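Local coordinates for Phosphoglucomutase/phosphomannomutase family protein (Burkholderia thailandensis, PDB 3UW2) that probably catalyses the intramolecular transfer of a phosphoryl group on hexose phosphates, as a metal-dependent member of the phosphohexose mutase family, at residues 286-291 against 372-377; 187-192 against 367-372; 295-300 against 354-359. One frame throughout, in Å; residues are numbered along the deposited sequence.

Contact 1 (286-291 against 372-377); sequences LMLFAE and LEILAR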
loop_
_atom_site.group_PDB
_atom_site.type_symbol
_atom_site.label_atom_id
_atom_site.label_comp_id
_atom_site.label_asym_id
_atom_site.label_seq_id
_atom_site.Cartn_x
_atom_site.Cartn_y
_atom_site.Cartn_z
ATOM N N LEU A 286 -7.110 7.069 -8.774
ATOM C CA LEU A 286 -7.717 5.859 -9.345
ATOM C C LEU A 286 -8.729 6.196 -10.444
ATOM O O LEU A 286 -8.817 5.460 -11.425
ATOM C CB LEU A 286 -8.384 4.988 -8.263
ATOM C CG LEU A 286 -8.809 3.584 -8.712
ATOM C CD1 LEU A 286 -7.561 2.774 -9.039
ATOM C CD2 LEU A 286 -9.592 2.901 -7.610
ATOM N N MET A 287 -9.502 7.290 -10.288
ATOM C CA MET A 287 -10.386 7.705 -11.407
ATOM C C MET A 287 -9.584 7.920 -12.704
ATOM O O MET A 287 -9.992 7.499 -13.788
ATOM C CB MET A 287 -11.243 8.912 -11.019
ATOM C CG MET A 287 -12.321 8.490 -10.006
ATOM S SD MET A 287 -13.604 9.663 -9.495
ATOM C CE MET A 287 -12.773 10.722 -8.309
ATOM N N LEU A 288 -8.394 8.522 -12.583
ATOM C CA LEU A 288 -7.667 8.914 -13.769
ATOM C C LEU A 288 -7.077 7.651 -14.417
ATOM O O LEU A 288 -7.043 7.480 -15.667
ATOM C CB LEU A 288 -6.558 9.939 -13.359
ATOM C CG LEU A 288 -5.695 10.576 -14.444
ATOM C CD1 LEU A 288 -6.473 11.696 -15.181
ATOM C CD2 LEU A 288 -4.352 11.132 -13.892
ATOM N N PHE A 289 -6.593 6.762 -13.561
ATOM C CA PHE A 289 -6.079 5.481 -14.067
ATOM C C PHE A 289 -7.200 4.599 -14.697
ATOM O O PHE A 289 -7.012 3.960 -15.720
ATOM C CB PHE A 289 -5.429 4.735 -12.878
ATOM C CG PHE A 289 -4.155 5.373 -12.415
ATOM C CD1 PHE A 289 -3.127 5.647 -13.357
ATOM C CD2 PHE A 289 -3.915 5.569 -11.046
ATOM C CE1 PHE A 289 -1.928 6.236 -12.945
ATOM C CE2 PHE A 289 -2.701 6.157 -10.626
ATOM C CZ PHE A 289 -1.718 6.483 -11.595
ATOM N N ALA A 290 -8.345 4.538 -14.034
ATOM C CA ALA A 290 -9.466 3.716 -14.482
ATOM C C ALA A 290 -9.884 4.217 -15.852
ATOM O O ALA A 290 -10.238 3.424 -16.722
ATOM C CB ALA A 290 -10.665 3.881 -13.511
ATOM N N GLU A 291 -9.937 5.532 -16.038
ATOM C CA GLU A 291 -10.330 6.027 -17.333
ATOM C C GLU A 291 -9.381 5.500 -18.416
ATOM O O GLU A 291 -9.822 4.977 -19.444
ATOM C CB GLU A 291 -10.404 7.554 -17.323
ATOM C CG GLU A 291 -10.452 8.224 -18.701
ATOM C CD GLU A 291 -10.619 9.753 -18.577
ATOM O OE1 GLU A 291 -9.955 10.395 -17.709
ATOM O OE2 GLU A 291 -11.439 10.298 -19.343
ATOM N N LEU A 372 2.820 9.542 -14.773
ATOM C CA LEU A 372 3.567 10.376 -15.745
ATOM C C LEU A 372 3.163 10.066 -17.221
ATOM O O LEU A 372 3.128 10.946 -18.062
ATOM C CB LEU A 372 5.071 10.192 -15.563
ATOM C CG LEU A 372 5.783 10.622 -14.272
ATOM C CD1 LEU A 372 7.209 10.141 -14.264
ATOM C CD2 LEU A 372 5.741 12.138 -14.247
ATOM N N GLU A 373 2.911 8.811 -17.546
ATOM C CA GLU A 373 2.481 8.456 -18.901
ATOM C C GLU A 373 1.220 9.256 -19.318
ATOM O O GLU A 373 1.118 9.724 -20.474
ATOM C CB GLU A 373 2.144 6.965 -18.940
ATOM C CG GLU A 373 1.655 6.476 -20.307
ATOM C CD GLU A 373 1.408 4.973 -20.295
ATOM O OE1 GLU A 373 0.419 4.474 -19.651
ATOM O OE2 GLU A 373 2.224 4.289 -20.910
ATOM N N ILE A 374 0.277 9.368 -18.382
ATOM C CA ILE A 374 -0.958 10.095 -18.591
ATOM C C ILE A 374 -0.752 11.614 -18.545
ATOM O O ILE A 374 -1.199 12.315 -19.465
ATOM C CB ILE A 374 -2.026 9.686 -17.564
ATOM C CG1 ILE A 374 -2.406 8.187 -17.747
ATOM C CG2 ILE A 374 -3.268 10.580 -17.685
ATOM C CD1 ILE A 374 -3.236 7.591 -16.638
ATOM N N LEU A 375 -0.111 12.120 -17.478
ATOM C CA LEU A 375 0.134 13.562 -17.276
ATOM C C LEU A 375 0.951 14.154 -18.435
ATOM O O LEU A 375 0.698 15.279 -18.888
ATOM C CB LEU A 375 0.897 13.789 -15.961
ATOM C CG LEU A 375 0.101 13.469 -14.677
ATOM C CD1 LEU A 375 0.908 13.892 -13.441
ATOM C CD2 LEU A 375 -1.303 14.051 -14.694
ATOM N N ALA A 376 1.890 13.377 -18.970
ATOM C CA ALA A 376 2.727 13.908 -20.050
ATOM C C ALA A 376 1.960 14.210 -21.347
ATOM O O ALA A 376 2.453 14.925 -22.202
ATOM C CB ALA A 376 3.949 12.994 -20.304
ATOM N N ARG A 377 0.757 13.684 -21.494
ATOM C CA ARG A 377 -0.075 14.012 -22.685
ATOM C C ARG A 377 -0.714 15.404 -22.652
ATOM O O ARG A 377 -1.347 15.802 -23.610
ATOM C CB ARG A 377 -1.135 12.913 -22.912
ATOM C CG ARG A 377 -0.440 11.570 -23.140
ATOM C CD ARG A 377 -1.393 10.384 -23.000
ATOM N NE ARG A 377 -0.730 9.121 -23.375
ATOM C CZ ARG A 377 -1.105 7.945 -22.891
ATOM N NH1 ARG A 377 -2.080 7.883 -21.991
ATOM N NH2 ARG A 377 -0.473 6.850 -23.250
#
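Ile374 enters the space beside Leu288 and Phe289 and meets each with a different branch. Its CG2 methyl lies against the isobutyl end of Leu288, 4.0 Å from Leu288 CD2, while its CD1 methyl is 3.8 Å from Phe289 CD1. CD1 approaches the Phe289 ring obliquely, and it also packs on the backbone of helix 282-296, 3.9 Å from Leu288 O. The division of labour follows from the first torsion of Ile374 (chi1 -64°), which turns CG1 away from its own carbonyl carbon and leaves CG2 opposite the backbone N, so that the two methyls diverge toward different partners. Leu288 and Ile374 run past each other in opposite senses and touch along their flanks. Leu375 adds a looser contact, with Leu375 CD2 4.3 Å from Leu288 CD2. No hydrogen bond joins the segments. The nearest backbone approach is Phe289 CA to Ile374 CA at 8.2 Å, and the two segments meet mainly through their side chains.

Outside the two segments, the Phe289 ring stands edge-to-face with Phe354 and also packs on Thr367, Arg370 and Leu371, while Leu288 and Leu375 both lean on Leu384 of helix 381-386. The arrangement is therefore an apolar helix-helix interface between helices 282-296 and 364-375, both within the third alpha/beta/alpha domain of the phosphohexose mutase fold.

Contact 2 (187-192 against 367-372); sequences GDIKLT and TGARLL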
loop_
_atom_site.group_PDB
_atom_site.type_symbol
_atom_site.label_atom_id
_atom_site.label_comp_id
_atom_site.label_asym_id
_atom_site.label_seq_id
_atom_site.Cartn_x
_atom_site.Cartn_y
_atom_site.Cartn_z
ATOM N N GLY A 187 10.889 -0.024 -21.032
ATOM C CA GLY A 187 10.538 -0.648 -22.309
ATOM C C GLY A 187 9.026 -0.647 -22.574
ATOM O O GLY A 187 8.634 -0.842 -23.701
ATOM N N ASP A 188 8.167 -0.418 -21.561
ATOM C CA ASP A 188 6.695 -0.373 -21.815
ATOM C C ASP A 188 6.102 1.035 -21.676
ATOM O O ASP A 188 4.978 1.260 -22.067
ATOM C CB ASP A 188 5.869 -1.374 -20.939
ATOM C CG ASP A 188 4.376 -1.489 -21.397
ATOM O OD1 ASP A 188 4.093 -1.797 -22.597
ATOM O OD2 ASP A 188 3.459 -1.262 -20.562
ATOM N N ILE A 189 6.832 1.963 -21.088
ATOM C CA ILE A 189 6.320 3.308 -20.904
ATOM C C ILE A 189 7.240 4.333 -21.571
ATOM O O ILE A 189 8.432 4.437 -21.268
ATOM C CB ILE A 189 6.115 3.651 -19.402
ATOM C CG1 ILE A 189 5.040 2.751 -18.747
ATOM C CG2 ILE A 189 5.753 5.140 -19.311
ATOM C CD1 ILE A 189 4.908 2.941 -17.211
ATOM N N LYS A 190 6.689 5.087 -22.501
ATOM C CA LYS A 190 7.460 6.055 -23.267
ATOM C C LYS A 190 6.725 7.390 -23.106
ATOM O O LYS A 190 5.671 7.585 -23.718
ATOM C CB LYS A 190 7.490 5.589 -24.740
ATOM C CG LYS A 190 8.666 4.680 -25.135
ATOM C CD LYS A 190 8.669 3.291 -24.504
ATOM C CE LYS A 190 9.654 2.361 -25.193
ATOM N NZ LYS A 190 11.031 2.505 -24.634
ATOM N N LEU A 191 7.249 8.313 -22.291
ATOM C CA LEU A 191 6.538 9.595 -22.073
ATOM C C LEU A 191 6.427 10.484 -23.327
ATOM O O LEU A 191 7.397 10.660 -24.048
ATOM C CB LEU A 191 7.196 10.393 -20.953
ATOM C CG LEU A 191 7.335 9.588 -19.654
ATOM C CD1 LEU A 191 7.892 10.507 -18.625
ATOM C CD2 LEU A 191 5.991 9.062 -19.178
ATOM N N THR A 192 5.248 11.073 -23.527
ATOM C CA THR A 192 4.972 12.038 -24.599
ATOM C C THR A 192 5.955 13.183 -24.627
ATOM O O THR A 192 6.387 13.581 -25.709
ATOM C CB THR A 192 3.532 12.540 -24.533
ATOM O OG1 THR A 192 2.684 11.411 -24.721
ATOM C CG2 THR A 192 3.226 13.538 -25.672
ATOM N N THR A 367 3.351 3.064 -10.080
ATOM C CA THR A 367 2.169 3.970 -10.177
ATOM C C THR A 367 2.673 5.353 -10.643
ATOM O O THR A 367 2.031 5.996 -11.475
ATOM C CB THR A 367 1.489 4.068 -8.784
ATOM O OG1 THR A 367 1.023 2.759 -8.430
ATOM C CG2 THR A 367 0.318 5.104 -8.738
ATOM N N GLY A 368 3.800 5.823 -10.086
ATOM C CA GLY A 368 4.360 7.101 -10.504
ATOM C C GLY A 368 4.593 7.127 -12.020
ATOM O O GLY A 368 4.270 8.088 -12.684
ATOM N N ALA A 369 5.167 6.059 -12.556
ATOM C CA ALA A 369 5.441 5.989 -13.961
ATOM C C ALA A 369 4.133 5.991 -14.764
ATOM O O ALA A 369 4.044 6.663 -15.807
ATOM C CB ALA A 369 6.274 4.735 -14.250
ATOM N N ARG A 370 3.106 5.281 -14.274
ATOM C CA ARG A 370 1.875 5.188 -15.011
ATOM C C ARG A 370 1.213 6.562 -14.974
ATOM O O ARG A 370 0.553 6.941 -15.926
ATOM C CB ARG A 370 0.934 4.124 -14.416
ATOM C CG ARG A 370 1.375 2.666 -14.719
ATOM C CD ARG A 370 1.216 2.324 -16.200
ATOM N NE ARG A 370 -0.233 2.197 -16.567
ATOM C CZ ARG A 370 -0.903 1.048 -16.655
ATOM N NH1 ARG A 370 -0.277 -0.158 -16.503
ATOM N NH2 ARG A 370 -2.187 1.084 -16.993
ATOM N N LEU A 371 1.380 7.288 -13.863
ATOM C CA LEU A 371 0.751 8.643 -13.724
ATOM C C LEU A 371 1.477 9.593 -14.722
ATOM O O LEU A 371 0.838 10.304 -15.492
ATOM C CB LEU A 371 0.893 9.087 -12.275
ATOM C CG LEU A 371 0.368 10.497 -11.964
ATOM C CD1 LEU A 371 -1.052 10.637 -12.481
ATOM C CD2 LEU A 371 0.449 10.763 -10.477
ATOM N N LEU A 372 2.820 9.542 -14.773
ATOM C CA LEU A 372 3.567 10.376 -15.745
ATOM C C LEU A 372 3.163 10.066 -17.221
ATOM O O LEU A 372 3.128 10.946 -18.062
ATOM C CB LEU A 372 5.071 10.192 -15.563
ATOM C CG LEU A 372 5.783 10.622 -14.272
ATOM C CD1 LEU A 372 7.209 10.141 -14.264
ATOM C CD2 LEU A 372 5.741 12.138 -14.247
#
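Ile189 points its CD1 methyl at the helix, touching Ala369 CB at 3.7 Å and Arg370 CD at 3.9 Å. The ethyl arm reaches that far because CG1 lies opposite the carbonyl carbon (chi1 -64°) and the chain then extends. Ile189 and Arg370 cross at about a right angle, and the methyl meets the arginine chain at CD. Arg370 leaves its backbone pointing away from 187-192; its first two torsions (chi1 -74°, chi2 -69°) put CD beside Ile189, and a further bend at chi3 directs the NE end onward. Its guanidinium is engaged elsewhere, through NH2 in a salt bridge with Asp356 and through NH1 in a hydrogen bond with Tyr366.

Leu191 makes the second point of contact, two residues farther along. Its CD2 methyl rests on the end of the 367-372 segment, 3.6 Å from Leu372 C and 3.9 Å from Leu372 CB, so backbone as well as side chain is covered. The two leucine side chains are oblique to one another. The CA pairs Ile189-Ala369 (7.5 Å) and Leu191-Leu372 (7.0 Å) show that the non-helical segment keeps a nearly even spacing from the helix.

There is no hydrogen bond across the segments. The packing joins the loop between helix 178-186 and strand 197-200 to helix 364-375, an interdomain seam between the second and third alpha/beta/alpha domains of the phosphohexose mutase fold.

Contact 3 (295-300 against 354-359); sequences SRNPGA and FKDRWY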
loop_
_atom_site.group_PDB
_atom_site.type_symbol
_atom_site.label_atom_id
_atom_site.label_comp_id
_atom_site.label_asym_id
_atom_site.label_seq_id
_atom_site.Cartn_x
_atom_site.Cartn_y
_atom_site.Cartn_z
ATOM N N SER A 295 -10.343 2.462 -21.245
ATOM C CA SER A 295 -10.284 2.801 -22.636
ATOM C C SER A 295 -9.690 1.649 -23.406
ATOM O O SER A 295 -10.068 1.466 -24.511
ATOM C CB SER A 295 -9.441 4.090 -22.839
ATOM O OG SER A 295 -8.073 3.756 -22.993
ATOM N N ARG A 296 -8.825 0.816 -22.804
ATOM C CA ARG A 296 -8.278 -0.400 -23.458
ATOM C C ARG A 296 -8.911 -1.737 -23.006
ATOM O O ARG A 296 -8.568 -2.781 -23.537
ATOM C CB ARG A 296 -6.712 -0.488 -23.328
ATOM C CG ARG A 296 -5.963 0.688 -24.047
ATOM C CD ARG A 296 -4.444 0.762 -23.738
ATOM N NE ARG A 296 -4.183 1.109 -22.333
ATOM C CZ ARG A 296 -3.948 0.239 -21.344
ATOM N NH1 ARG A 296 -3.918 -1.079 -21.587
ATOM N NH2 ARG A 296 -3.775 0.685 -20.112
ATOM N N ASN A 297 -9.801 -1.690 -22.012
ATOM C CA ASN A 297 -10.383 -2.881 -21.434
ATOM C C ASN A 297 -11.877 -2.615 -21.197
ATOM O O ASN A 297 -12.288 -2.494 -20.034
ATOM C CB ASN A 297 -9.724 -3.164 -20.058
ATOM C CG ASN A 297 -8.273 -3.596 -20.175
ATOM O OD1 ASN A 297 -8.025 -4.773 -20.377
ATOM N ND2 ASN A 297 -7.313 -2.639 -20.108
ATOM N N PRO A 298 -12.688 -2.493 -22.257
ATOM C CA PRO A 298 -14.109 -2.107 -22.093
ATOM C C PRO A 298 -14.843 -3.143 -21.263
ATOM O O PRO A 298 -14.592 -4.356 -21.434
ATOM C CB PRO A 298 -14.672 -2.085 -23.520
ATOM C CG PRO A 298 -13.491 -2.105 -24.429
ATOM C CD PRO A 298 -12.312 -2.682 -23.663
ATOM N N GLY A 299 -15.641 -2.687 -20.291
ATOM C CA GLY A 299 -16.413 -3.597 -19.460
ATOM C C GLY A 299 -15.714 -4.076 -18.173
ATOM O O GLY A 299 -16.396 -4.683 -17.307
ATOM N N ALA A 300 -14.383 -3.862 -18.057
ATOM C CA ALA A 300 -13.581 -4.414 -16.917
ATOM C C ALA A 300 -14.062 -3.933 -15.535
ATOM O O ALA A 300 -14.652 -2.849 -15.401
ATOM C CB ALA A 300 -12.072 -4.116 -17.095
ATOM N N PHE A 354 -1.783 -2.321 -10.339
ATOM C CA PHE A 354 -1.964 -2.530 -11.798
ATOM C C PHE A 354 -1.717 -4.000 -12.127
ATOM O O PHE A 354 -0.609 -4.473 -11.902
ATOM C CB PHE A 354 -0.938 -1.706 -12.624
ATOM C CG PHE A 354 -1.172 -0.212 -12.561
ATOM C CD1 PHE A 354 -2.032 0.408 -13.486
ATOM C CD2 PHE A 354 -0.610 0.564 -11.501
ATOM C CE1 PHE A 354 -2.285 1.796 -13.409
ATOM C CE2 PHE A 354 -0.858 1.937 -11.457
ATOM C CZ PHE A 354 -1.688 2.540 -12.395
ATOM N N LYS A 355 -2.744 -4.687 -12.649
ATOM C CA LYS A 355 -2.555 -5.951 -13.297
ATOM C C LYS A 355 -2.408 -5.668 -14.777
ATOM O O LYS A 355 -1.498 -6.210 -15.421
ATOM C CB LYS A 355 -3.723 -6.907 -13.025
ATOM C CG LYS A 355 -3.637 -8.227 -13.803
ATOM C CD LYS A 355 -2.363 -9.002 -13.477
ATOM C CE LYS A 355 -2.279 -10.187 -14.443
ATOM N NZ LYS A 355 -2.013 -11.254 -13.461
ATOM N N ASP A 356 -3.247 -4.794 -15.328
ATOM C CA ASP A 356 -3.054 -4.345 -16.760
ATOM C C ASP A 356 -1.613 -3.944 -17.029
ATOM O O ASP A 356 -1.082 -3.067 -16.311
ATOM C CB ASP A 356 -3.974 -3.138 -16.966
ATOM C CG ASP A 356 -3.708 -2.413 -18.262
ATOM O OD1 ASP A 356 -4.170 -2.948 -19.269
ATOM O OD2 ASP A 356 -3.131 -1.309 -18.270
ATOM N N ARG A 357 -0.933 -4.633 -17.964
ATOM C CA ARG A 357 0.458 -4.316 -18.416
ATOM C C ARG A 357 1.487 -4.511 -17.311
ATOM O O ARG A 357 2.639 -4.060 -17.421
ATOM C CB ARG A 357 0.561 -2.857 -18.921
ATOM C CG ARG A 357 -0.270 -2.615 -20.178
ATOM C CD ARG A 357 -0.446 -1.119 -20.498
ATOM N NE ARG A 357 0.843 -0.404 -20.647
ATOM C CZ ARG A 357 0.960 0.906 -20.478
ATOM N NH1 ARG A 357 -0.121 1.690 -20.157
ATOM N NH2 ARG A 357 2.150 1.436 -20.569
ATOM N N TRP A 358 1.070 -5.186 -16.253
ATOM C CA TRP A 358 1.935 -5.313 -15.080
ATOM C C TRP A 358 1.781 -6.667 -14.386
ATOM O O TRP A 358 1.482 -7.637 -15.043
ATOM C CB TRP A 358 1.721 -4.086 -14.172
ATOM C CG TRP A 358 2.743 -3.875 -13.040
ATOM C CD1 TRP A 358 2.490 -3.685 -11.686
ATOM C CD2 TRP A 358 4.172 -3.670 -13.200
ATOM N NE1 TRP A 358 3.671 -3.435 -11.010
ATOM C CE2 TRP A 358 4.709 -3.431 -11.880
ATOM C CE3 TRP A 358 5.053 -3.723 -14.307
ATOM C CZ2 TRP A 358 6.084 -3.222 -11.665
ATOM C CZ3 TRP A 358 6.408 -3.519 -14.083
ATOM C CH2 TRP A 358 6.916 -3.299 -12.794
ATOM N N TYR A 359 1.956 -6.745 -13.056
ATOM C CA TYR A 359 2.007 -8.027 -12.332
ATOM C C TYR A 359 0.972 -8.066 -11.195
ATOM O O TYR A 359 0.814 -9.078 -10.523
ATOM C CB TYR A 359 3.425 -8.214 -11.715
ATOM C CG TYR A 359 4.431 -8.282 -12.818
ATOM C CD1 TYR A 359 4.633 -9.461 -13.495
ATOM C CD2 TYR A 359 5.134 -7.129 -13.239
ATOM C CE1 TYR A 359 5.549 -9.522 -14.556
ATOM C CE2 TYR A 359 6.051 -7.181 -14.283
ATOM C CZ TYR A 359 6.226 -8.361 -14.934
ATOM O OH TYR A 359 7.086 -8.383 -15.994
HETATM O O HOH W 1 -5.531 -5.444 -19.287
#
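Asp356 is gripped by Arg296, whose NH1 and NH2 each take one carboxylate oxygen. It follows Phe354, which ends strand 352-354, and Lys355, where a type II turn running to Trp358 begins, closed by Trp358 N to Lys355 O at 2.9 Å. At Asp356 the carboxylate carbon is opposite the backbone N (chi1 169°), which carries the group across to the arginine. Arg296 NH2 to Asp356 OD2 is 2.8 Å and nearly straight at 169°; Arg296 NH1 to Asp356 OD1 is 3.0 Å. Both oxygens are met on their syn sides, and both lie close to the guanidinium plane, although the two planes are 32° apart. Asp356 OD1 also accepts from Asn297 ND2 at 3.3 Å, a longer bond arriving from above the carboxylate plane, with the amide perpendicular to the carboxylate. A water donates to both Asn297 OD1 and Asp356 OD1, giving a second route between the same two side chains.

Arg357 comes next and lays its CD over one face of the Arg296 guanidinium, 3.6 Å from Arg296 NH1. Arg296 NH2 sits at the edge of the Arg357 guanidinium, 3.8 Å from Arg357 NH1. The proximity of these positive groups is probably offset by carboxylates: Glu292 also bridges Arg296, while Arg357 pairs with Asp188 and Glu373.

Asn297 ND2 is additionally bonded to Val293 O in the last turns of helix 282-296. The contact thus ties the end of that helix to the turn between strand 352-354 and helix 364-375, whose Arg370 supplies a further salt bridge to Asp356 OD2, with helix 178-186 packing against Trp358 farther along.

Contacts 1 and 2 are buried and free of hydrogen bonds across their segments, resting mainly on apolar side chains, whereas contact 3 lies at the surface and is polar. Helix 364-375 serves contacts 1 and 2, whose centres are about 9 Å apart and whose segments overlap at Leu372, though it packs across contact 2 alone; helix 282-296 serves contacts 1 and 3. Contacts 1 and 3 fall within the third domain, while contact 2 joins it to the second. Salt bridges run from buried Arg370 and Glu373 to the partly exposed Asp356 and Arg357 of contact 3, with Glu373 OE2 2.9 Å from Arg357 NH2; Asp188 OD2 lies 2.8 Å from Arg357 NE.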